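Local atomic coordinates of ricin B lectin (Clostridium thermocellum, PDB entry 3VSF), a protein that probably hydrolyses beta-1,3-galactan from the chain end as an exo-beta-1,3-galactanase, joining a family 43 glycoside hydrolase domain to a galactose-binding beta-trefoil module. Residues His114-Arg119 with Ile141-Ala146. Numbering follows the deposited sequence.
Sequences HCNIER and INYGQA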
loop_
_atom_site.group_PDB
_atom_site.type_symbol
_atom_site.label_atom_id
_atom_site.label_comp_id
_atom_site.label_asym_id
_atom_site.label_seq_id
_atom_site.Cartn_x
_atom_site.Cartn_y
_atom_site.Cartn_z
ATOM N N HIS A 114 23.897 -12.788 -17.599
ATOM C CA HIS A 114 23.535 -13.864 -16.686
ATOM C C HIS A 114 23.552 -13.362 -15.246
ATOM O O HIS A 114 24.542 -13.531 -14.534
ATOM C CB HIS A 114 24.504 -15.036 -16.854
ATOM C CG HIS A 114 24.118 -16.259 -16.085
ATOM N ND1 HIS A 114 23.217 -17.187 -16.562
ATOM C CD2 HIS A 114 24.516 -16.711 -14.873
ATOM C CE1 HIS A 114 23.075 -18.156 -15.676
ATOM N NE2 HIS A 114 23.852 -17.892 -14.641
ATOM N N CYS A 115 22.453 -12.743 -14.821
ATOM C CA CYS A 115 22.385 -12.148 -13.489
ATOM C C CYS A 115 20.953 -11.971 -12.990
ATOM O O CYS A 115 19.990 -12.224 -13.713
ATOM C CB CYS A 115 23.088 -10.789 -13.484
ATOM S SG CYS A 115 22.189 -9.490 -14.367
ATOM N N ASN A 116 20.832 -11.526 -11.743
ATOM C CA ASN A 116 19.539 -11.202 -11.153
ATOM C C ASN A 116 19.416 -9.705 -10.906
ATOM O O ASN A 116 20.258 -9.108 -10.234
ATOM C CB ASN A 116 19.345 -11.947 -9.830
ATOM C CG ASN A 116 19.412 -13.452 -9.989
ATOM O OD1 ASN A 116 20.182 -14.126 -9.304
ATOM N ND2 ASN A 116 18.600 -13.989 -10.893
ATOM N N ILE A 117 18.371 -9.096 -11.452
ATOM C CA ILE A 117 18.082 -7.694 -11.173
ATOM C C ILE A 117 16.658 -7.535 -10.660
ATOM O O ILE A 117 15.705 -7.990 -11.291
ATOM C CB ILE A 117 18.294 -6.801 -12.406
ATOM C CG1 ILE A 117 19.783 -6.502 -12.586
ATOM C CG2 ILE A 117 17.522 -5.501 -12.259
ATOM C CD1 ILE A 117 20.063 -5.343 -13.512
ATOM N N GLU A 118 16.520 -6.891 -9.507
ATOM C CA GLU A 118 15.215 -6.728 -8.886
ATOM C C GLU A 118 15.081 -5.383 -8.183
ATOM O O GLU A 118 16.073 -4.785 -7.764
ATOM C CB GLU A 118 14.937 -7.879 -7.917
ATOM C CG GLU A 118 15.988 -8.061 -6.833
ATOM C CD GLU A 118 15.867 -9.400 -6.125
ATOM O OE1 GLU A 118 16.164 -9.465 -4.913
ATOM O OE2 GLU A 118 15.481 -10.390 -6.781
ATOM N N ARG A 119 13.842 -4.916 -8.063
ATOM C CA ARG A 119 13.545 -3.629 -7.440
ATOM C C ARG A 119 14.273 -2.462 -8.103
ATOM O O ARG A 119 14.984 -1.710 -7.437
ATOM C CB ARG A 119 13.859 -3.671 -5.942
ATOM C CG ARG A 119 13.083 -4.737 -5.195
ATOM C CD ARG A 119 13.257 -4.612 -3.695
ATOM N NE ARG A 119 12.370 -5.527 -2.985
ATOM C CZ ARG A 119 11.082 -5.292 -2.763
ATOM N NH1 ARG A 119 10.528 -4.167 -3.197
ATOM N NH2 ARG A 119 10.345 -6.180 -2.109
ATOM N N ILE A 141 23.601 -17.042 -9.891
ATOM C CA ILE A 141 24.020 -18.331 -9.361
ATOM C C ILE A 141 23.793 -18.350 -7.855
ATOM O O ILE A 141 23.495 -19.391 -7.271
ATOM C CB ILE A 141 25.509 -18.599 -9.651
ATOM C CG1 ILE A 141 25.754 -18.675 -11.161
ATOM C CG2 ILE A 141 25.966 -19.882 -8.974
ATOM C CD1 ILE A 141 25.011 -19.805 -11.844
ATOM N N ASN A 142 23.931 -17.183 -7.236
ATOM C CA ASN A 142 23.727 -17.044 -5.799
ATOM C C ASN A 142 23.434 -15.598 -5.413
ATOM O O ASN A 142 23.187 -14.755 -6.275
ATOM C CB ASN A 142 24.950 -17.556 -5.035
ATOM C CG ASN A 142 26.198 -16.745 -5.319
ATOM O OD1 ASN A 142 26.215 -15.908 -6.220
ATOM N ND2 ASN A 142 27.253 -16.996 -4.553
ATOM N N TYR A 143 23.463 -15.318 -4.115
ATOM C CA TYR A 143 23.200 -13.976 -3.611
ATOM C C TYR A 143 24.365 -13.439 -2.787
ATOM O O TYR A 143 24.173 -12.641 -1.871
ATOM C CB TYR A 143 21.914 -13.956 -2.782
ATOM C CG TYR A 143 20.658 -13.738 -3.598
ATOM C CD1 TYR A 143 19.994 -12.518 -3.570
ATOM C CD2 TYR A 143 20.140 -14.748 -4.398
ATOM C CE1 TYR A 143 18.847 -12.311 -4.314
ATOM C CE2 TYR A 143 18.994 -14.549 -5.146
ATOM C CZ TYR A 143 18.352 -13.329 -5.100
ATOM O OH TYR A 143 17.210 -13.124 -5.841
ATOM N N GLY A 144 25.574 -13.879 -3.120
ATOM C CA GLY A 144 26.763 -13.438 -2.415
ATOM C C GLY A 144 27.187 -12.038 -2.810
ATOM O O GLY A 144 27.779 -11.310 -2.013
ATOM N N GLN A 145 26.882 -11.660 -4.047
ATOM C CA GLN A 145 27.237 -10.340 -4.555
ATOM C C GLN A 145 26.119 -9.336 -4.300
ATOM O O GLN A 145 25.413 -8.930 -5.224
ATOM C CB GLN A 145 27.543 -10.409 -6.052
ATOM C CG GLN A 145 28.605 -11.431 -6.427
ATOM C CD GLN A 145 29.973 -11.089 -5.871
ATOM O OE1 GLN A 145 30.299 -9.920 -5.663
ATOM N NE2 GLN A 145 30.784 -12.112 -5.624
ATOM N N ALA A 146 25.955 -8.942 -3.042
ATOM C CA ALA A 146 24.942 -7.960 -2.680
ATOM C C ALA A 146 25.404 -6.565 -3.078
ATOM O O ALA A 146 25.952 -5.826 -2.260
ATOM C CB ALA A 146 24.654 -8.020 -1.192
#
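The polar part of this contact joins Tyr-143 to Glu-118. Their side chains approach from opposite directions, and the phenol OH of Tyr-143 gives a weak hydrogen bond to OE2 of Glu-118 at 3.4 Å. The other carboxylate oxygen, OE1, lies at the edge of the phenol ring, 4.0 Å from CE1 of Tyr-143, with the carboxylate and ring planes 50° apart. Tyrosine suits the place because its rigid ring extends a hydroxyl from an exposed loop toward the strand. Glutamate suits its own because two oxygens can serve several partners: OE2 also forms a salt bridge with Arg-77, its stronger partner, and OE1 accepts a weak bond from His-136.

His-114 and Ile-141 meet by van der Waals contact. CD1 of Ile-141 lies at the imidazole edge, near the ring plane, 3.6 Å from NE2 of His-114, and the two side chains cross at about a right angle. With CG anti to the backbone N (chi1 -173°), the histidine ring reaches the isoleucine branch. At this exposed rim a flexible aliphatic branch can rest against a ring that tolerates water. Between these two pairs Asn-116, whose polar amide suits a strand face beneath a loop, approaches loosely, its OD1 4.3 Å from CE2 of Tyr-143.

Strands 116-124 and 131-138 pair antiparallel, and the loop 139-146, leading into strand 147-153, turns back over the face of the first strand that carries Asn-116 and Glu-118. This is surface packing within one four-stranded antiparallel blade of the five-bladed beta-propeller characteristic of family 43 glycoside hydrolases.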